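Local coordinates for RTX toxin (Vibrio vulnificus CMCP6, PDB 6A7H), which probably acts as a Ras/Rap1-specific endopeptidase that cleaves and thereby inactivates the small GTPases Ras and Rap1 in cells attacked by the bacterium, at residues R271-T276 against D458-K463; N283-A288 against A296-D301. All blocks are in the same frame, centred on the assembly; numbering follows the deposited sequence.

Contact 1 of 2, residues R271-T276 against D458-K463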
loop_
_atom_site.group_PDB
_atom_site.type_symbol
_atom_site.label_atom_id
_atom_site.label_comp_id
_atom_site.label_asym_id
_atom_site.label_seq_id
_atom_site.Cartn_x
_atom_site.Cartn_y
_atom_site.Cartn_z
ATOM N N ARG A 271 -23.925 9.774 18.294
ATOM C CA ARG A 271 -25.335 9.779 18.714
ATOM C C ARG A 271 -25.938 8.366 18.756
ATOM O O ARG A 271 -26.614 8.012 19.721
ATOM C CB ARG A 271 -26.183 10.654 17.790
ATOM C CG ARG A 271 -25.986 12.146 17.993
ATOM C CD ARG A 271 -26.731 12.962 16.935
ATOM N NE ARG A 271 -28.168 12.705 16.951
ATOM C CZ ARG A 271 -29.019 13.248 17.824
ATOM N NH1 ARG A 271 -28.577 14.075 18.762
ATOM N NH2 ARG A 271 -30.314 12.960 17.762
ATOM N N ARG A 272 -25.701 7.578 17.703
ATOM C CA ARG A 272 -26.251 6.225 17.596
ATOM C C ARG A 272 -25.571 5.241 18.542
ATOM O O ARG A 272 -26.238 4.394 19.125
ATOM C CB ARG A 272 -26.123 5.681 16.166
ATOM C CG ARG A 272 -27.042 6.279 15.129
ATOM C CD ARG A 272 -27.050 5.412 13.861
ATOM N NE ARG A 272 -27.977 4.274 13.941
ATOM C CZ ARG A 272 -28.110 3.337 13.000
ATOM N NH1 ARG A 272 -27.368 3.374 11.898
ATOM N NH2 ARG A 272 -28.980 2.351 13.164
ATOM N N TYR A 273 -24.250 5.343 18.688
ATOM C CA TYR A 273 -23.488 4.276 19.345
ATOM C C TYR A 273 -22.686 4.674 20.588
ATOM O O TYR A 273 -21.903 3.875 21.097
ATOM C CB TYR A 273 -22.555 3.634 18.314
ATOM C CG TYR A 273 -23.329 3.123 17.116
ATOM C CD1 TYR A 273 -24.339 2.173 17.272
ATOM C CD2 TYR A 273 -23.066 3.600 15.839
ATOM C CE1 TYR A 273 -25.061 1.711 16.187
ATOM C CE2 TYR A 273 -23.778 3.143 14.749
ATOM C CZ TYR A 273 -24.774 2.204 14.929
ATOM O OH TYR A 273 -25.472 1.756 13.839
ATOM N N SER A 274 -22.876 5.900 21.068
ATOM C CA SER A 274 -22.291 6.341 22.338
ATOM C C SER A 274 -23.386 6.881 23.230
ATOM O O SER A 274 -24.465 7.235 22.757
ATOM C CB SER A 274 -21.226 7.429 22.139
ATOM O OG SER A 274 -20.164 6.979 21.326
ATOM N N GLY A 275 -23.098 6.970 24.519
ATOM C CA GLY A 275 -24.041 7.539 25.459
ATOM C C GLY A 275 -25.380 6.836 25.404
ATOM O O GLY A 275 -25.456 5.607 25.498
ATOM N N THR A 276 -26.432 7.626 25.226
ATOM C CA THR A 276 -27.800 7.127 25.258
ATOM C C THR A 276 -28.064 6.086 24.166
ATOM O O THR A 276 -28.675 5.051 24.417
ATOM C CB THR A 276 -28.786 8.283 25.118
ATOM O OG1 THR A 276 -28.536 9.226 26.162
ATOM C CG2 THR A 276 -30.221 7.788 25.230
ATOM N N ASP A 458 -20.756 3.114 9.548
ATOM C CA ASP A 458 -21.905 3.450 10.399
ATOM C C ASP A 458 -22.386 2.244 11.235
ATOM O O ASP A 458 -23.587 1.980 11.350
ATOM C CB ASP A 458 -23.051 4.019 9.540
ATOM C CG ASP A 458 -24.158 4.675 10.378
ATOM O OD1 ASP A 458 -23.895 5.087 11.529
ATOM O OD2 ASP A 458 -25.296 4.789 9.879
ATOM N N LEU A 459 -21.440 1.517 11.822
ATOM C CA LEU A 459 -21.774 0.338 12.616
ATOM C C LEU A 459 -21.070 0.319 13.972
ATOM O O LEU A 459 -19.999 0.906 14.129
ATOM C CB LEU A 459 -21.425 -0.932 11.841
ATOM C CG LEU A 459 -22.203 -1.199 10.550
ATOM C CD1 LEU A 459 -21.695 -2.492 9.895
ATOM C CD2 LEU A 459 -23.692 -1.276 10.825
ATOM N N PRO A 460 -21.674 -0.363 14.963
ATOM C CA PRO A 460 -21.008 -0.550 16.256
ATOM C C PRO A 460 -19.964 -1.662 16.186
ATOM O O PRO A 460 -20.028 -2.517 15.306
ATOM C CB PRO A 460 -22.162 -0.928 17.184
ATOM C CG PRO A 460 -23.100 -1.674 16.285
ATOM C CD PRO A 460 -23.013 -0.978 14.941
ATOM N N ALA A 461 -18.997 -1.651 17.091
ATOM C CA ALA A 461 -18.032 -2.743 17.153
ATOM C C ALA A 461 -18.548 -3.789 18.131
ATOM O O ALA A 461 -18.975 -3.445 19.237
ATOM C CB ALA A 461 -16.652 -2.233 17.577
ATOM N N LEU A 462 -18.502 -5.053 17.731
ATOM C CA LEU A 462 -19.085 -6.131 18.528
ATOM C C LEU A 462 -18.082 -7.178 19.030
ATOM O O LEU A 462 -16.977 -7.344 18.496
ATOM C CB LEU A 462 -20.175 -6.846 17.723
ATOM C CG LEU A 462 -21.309 -5.990 17.158
ATOM C CD1 LEU A 462 -22.227 -6.817 16.257
ATOM C CD2 LEU A 462 -22.090 -5.357 18.294
ATOM N N LYS A 463 -18.508 -7.902 20.056
ATOM C CA LYS A 463 -17.743 -8.983 20.639
ATOM C C LYS A 463 -18.682 -10.165 20.816
ATOM O O LYS A 463 -19.816 -9.992 21.249
ATOM C CB LYS A 463 -17.140 -8.535 21.974
ATOM C CG LYS A 463 -16.335 -9.574 22.742
ATOM C CD LYS A 463 -15.740 -8.932 23.997
ATOM C CE LYS A 463 -14.537 -9.702 24.541
ATOM N NZ LYS A 463 -14.905 -10.695 25.588
#

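Contact 2 of 2, residues N283-A288 against A296-D301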
loop_
_atom_site.group_PDB
_atom_site.type_symbol
_atom_site.label_atom_id
_atom_site.label_comp_id
_atom_site.label_asym_id
_atom_site.label_seq_id
_atom_site.Cartn_x
_atom_site.Cartn_y
_atom_site.Cartn_z
ATOM N N ASN A 283 -29.333 -2.350 25.856
ATOM C CA ASN A 283 -30.541 -2.846 26.505
ATOM C C ASN A 283 -31.406 -3.693 25.582
ATOM O O ASN A 283 -31.875 -4.751 25.978
ATOM C CB ASN A 283 -31.361 -1.685 27.063
ATOM C CG ASN A 283 -31.068 -1.421 28.520
ATOM O OD1 ASN A 283 -29.947 -1.633 28.991
ATOM N ND2 ASN A 283 -32.074 -0.957 29.248
ATOM N N LYS A 284 -31.611 -3.235 24.353
ATOM C CA LYS A 284 -32.407 -3.999 23.399
ATOM C C LYS A 284 -31.732 -5.331 23.088
ATOM O O LYS A 284 -32.396 -6.360 22.913
ATOM C CB LYS A 284 -32.628 -3.204 22.114
ATOM C CG LYS A 284 -34.095 -3.047 21.750
ATOM C CD LYS A 284 -34.291 -2.545 20.324
ATOM C CE LYS A 284 -34.336 -3.713 19.341
ATOM N NZ LYS A 284 -34.567 -3.283 17.929
ATOM N N LEU A 285 -30.404 -5.308 23.060
ATOM C CA LEU A 285 -29.617 -6.504 22.792
ATOM C C LEU A 285 -29.754 -7.544 23.902
ATOM O O LEU A 285 -29.977 -8.726 23.633
ATOM C CB LEU A 285 -28.144 -6.125 22.597
ATOM C CG LEU A 285 -27.206 -7.234 22.135
ATOM C CD1 LEU A 285 -27.813 -7.946 20.937
ATOM C CD2 LEU A 285 -25.834 -6.665 21.788
ATOM N N ALA A 286 -29.643 -7.093 25.147
ATOM C CA ALA A 286 -29.643 -7.989 26.296
ATOM C C ALA A 286 -31.002 -8.650 26.528
ATOM O O ALA A 286 -31.079 -9.740 27.098
ATOM C CB ALA A 286 -29.211 -7.235 27.542
ATOM N N SER A 287 -32.069 -7.990 26.090
ATOM C CA SER A 287 -33.416 -8.527 26.255
ATOM C C SER A 287 -33.716 -9.627 25.238
ATOM O O SER A 287 -34.541 -10.501 25.487
ATOM C CB SER A 287 -34.451 -7.412 26.139
ATOM O OG SER A 287 -34.402 -6.828 24.851
ATOM N N ALA A 288 -33.049 -9.576 24.089
ATOM C CA ALA A 288 -33.176 -10.628 23.082
ATOM C C ALA A 288 -32.576 -11.925 23.613
ATOM O O ALA A 288 -31.638 -11.897 24.413
ATOM C CB ALA A 288 -32.501 -10.219 21.786
ATOM N N ALA A 296 -31.118 -10.361 14.832
ATOM C CA ALA A 296 -32.192 -9.493 14.359
ATOM C C ALA A 296 -32.084 -8.075 14.929
ATOM O O ALA A 296 -32.412 -7.105 14.246
ATOM C CB ALA A 296 -33.525 -10.092 14.701
ATOM N N VAL A 297 -31.621 -7.958 16.173
ATOM C CA VAL A 297 -31.378 -6.650 16.782
ATOM C C VAL A 297 -30.184 -5.947 16.142
ATOM O O VAL A 297 -30.236 -4.762 15.803
ATOM C CB VAL A 297 -31.127 -6.770 18.299
ATOM C CG1 VAL A 297 -30.518 -5.470 18.872
ATOM C CG2 VAL A 297 -32.411 -7.125 19.012
ATOM N N LEU A 298 -29.102 -6.692 15.970
ATOM C CA LEU A 298 -27.879 -6.106 15.458
ATOM C C LEU A 298 -28.011 -5.692 13.991
ATOM O O LEU A 298 -27.432 -4.699 13.578
ATOM C CB LEU A 298 -26.734 -7.085 15.648
ATOM C CG LEU A 298 -26.327 -7.304 17.098
ATOM C CD1 LEU A 298 -25.382 -8.487 17.194
ATOM C CD2 LEU A 298 -25.674 -6.041 17.637
ATOM N N LEU A 299 -28.806 -6.432 13.224
ATOM C CA LEU A 299 -28.950 -6.173 11.793
ATOM C C LEU A 299 -30.169 -5.310 11.472
ATOM O O LEU A 299 -30.407 -4.956 10.313
ATOM C CB LEU A 299 -29.036 -7.494 11.022
ATOM C CG LEU A 299 -27.753 -8.334 10.967
ATOM C CD1 LEU A 299 -28.077 -9.733 10.457
ATOM C CD2 LEU A 299 -26.663 -7.683 10.104
ATOM N N ASP A 300 -30.943 -4.976 12.496
ATOM C CA ASP A 300 -32.115 -4.121 12.326
ATOM C C ASP A 300 -31.720 -2.733 11.816
ATOM O O ASP A 300 -31.133 -1.953 12.566
ATOM C CB ASP A 300 -32.868 -4.006 13.654
ATOM C CG ASP A 300 -34.046 -3.046 13.587
ATOM O OD1 ASP A 300 -34.720 -2.982 12.538
ATOM O OD2 ASP A 300 -34.296 -2.352 14.593
ATOM N N ASP A 301 -32.031 -2.437 10.552
ATOM C CA ASP A 301 -31.701 -1.142 9.938
ATOM C C ASP A 301 -30.173 -0.914 9.943
ATOM O O ASP A 301 -29.691 0.201 10.140
ATOM C CB ASP A 301 -32.458 -0.006 10.669
ATOM C CG ASP A 301 -32.288 1.371 10.017
ATOM O OD1 ASP A 301 -32.761 1.566 8.876
ATOM O OD2 ASP A 301 -31.708 2.270 10.666
#

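Contact 1 of 2, residues R271-T276 against D458-K463
D458, which leaves the helix 453-457 with positive phi in a Schellman motif, meets R272 and Y273 at two points. Its OD2 lies at the edge of the R272 guanidinium, near that plane, and forms a salt bridge with NH1 at 3.2 Å; the N-H...O angle of 133° makes the hydrogen bond within it weak. With D458 CG anti to the backbone N (chi1 -167°), the carboxylate is placed beside the R272 guanidinium. The backbone O of D458 accepts a hydrogen bond from the hydroxyl of Y273, OH to O 3.1 Å, from above the carbonyl plane. The same hydroxyl is bonded to NE of R302, giving this buried polar atom a second partner. Next, the carbonyl carbon of L459 rests over the rim of the Y273 ring. P460 follows on that face: its CD lies 3.9 Å from the ring centroid and 27° off the normal, a CH-pi contact. R272 CB covers the opposite face, 3.6 Å above the plane, so the ring is held between its own helix and the proline. A tyrosine-proline CH-pi contact, next to a Schellman C-cap, thus joins the C-terminal turn of helix 266-273 to the segment leading into strand 461-464.

Contact 2 of 2, residues N283-A288 against A296-D301
V297 fills the centre of this interface, its two methyl groups meeting different residues of the facing segment. CG1, anti to the backbone N (chi1 165°), reaches the backbone of L285, with CA 4.2 Å away, and also meets that leucine's CD1. CG2 touches the aliphatic part of K284, where CE is 3.9 Å distant, and meets A288 CB at 4.2 Å. Beside the valine, L285 CD1 approaches L298 CG at 4.2 Å, the two leucines lying obliquely to each other. These separations indicate ordinary van der Waals packing.

At the exposed margin the K284 chain bends at chi3 (88°), which lays CE beside V297 CG2 and carries NZ on to OD2 of D300, 3.5 Å away. This is a salt bridge of long separation, with the two side chains crossing at about a right angle. Behind this shell, S287 OG donates to K284 O at 2.8 Å, from above the carbonyl plane, adding a side-chain bond to the last turn of the helix that presents K284 and L285. At the end of the partner segment, R302, the next residue, bonds through NH1 to L298 O and, weakly, to V297 O, tying the end of that helix to what follows.

The pair thus forms a helical hairpin of helices 275-287 and 290-298, whose buried side continues into the sheets: L285 packs on V472 and L298 on F470 of strand 470-473, while L298 also touches L305 of strand 304-309.

Contacts 1 and 2 have centres about 12 Å apart, on the same side of the chain's centre, and both use helix 275-287: T276 belongs to its first turn, while N283-A286 lie near its C-terminal end. Along the chain, contact 2 is nested inside the much longer loop closed by contact 1. They meet directly where L462 CD1 packs against L298 CD1 at 3.7 Å; R272 and D301 add a weak, long ion pair. R302 bonds into both contacts. The helices 266-273, 275-287 and 290-298 are thereby joined to the antiparallel pair 461-464/470-473 and to edge strand 304-309 of the parallel sheet, bringing together sequence-distant parts of the region matching the Pasteurella multocida toxin C2 family.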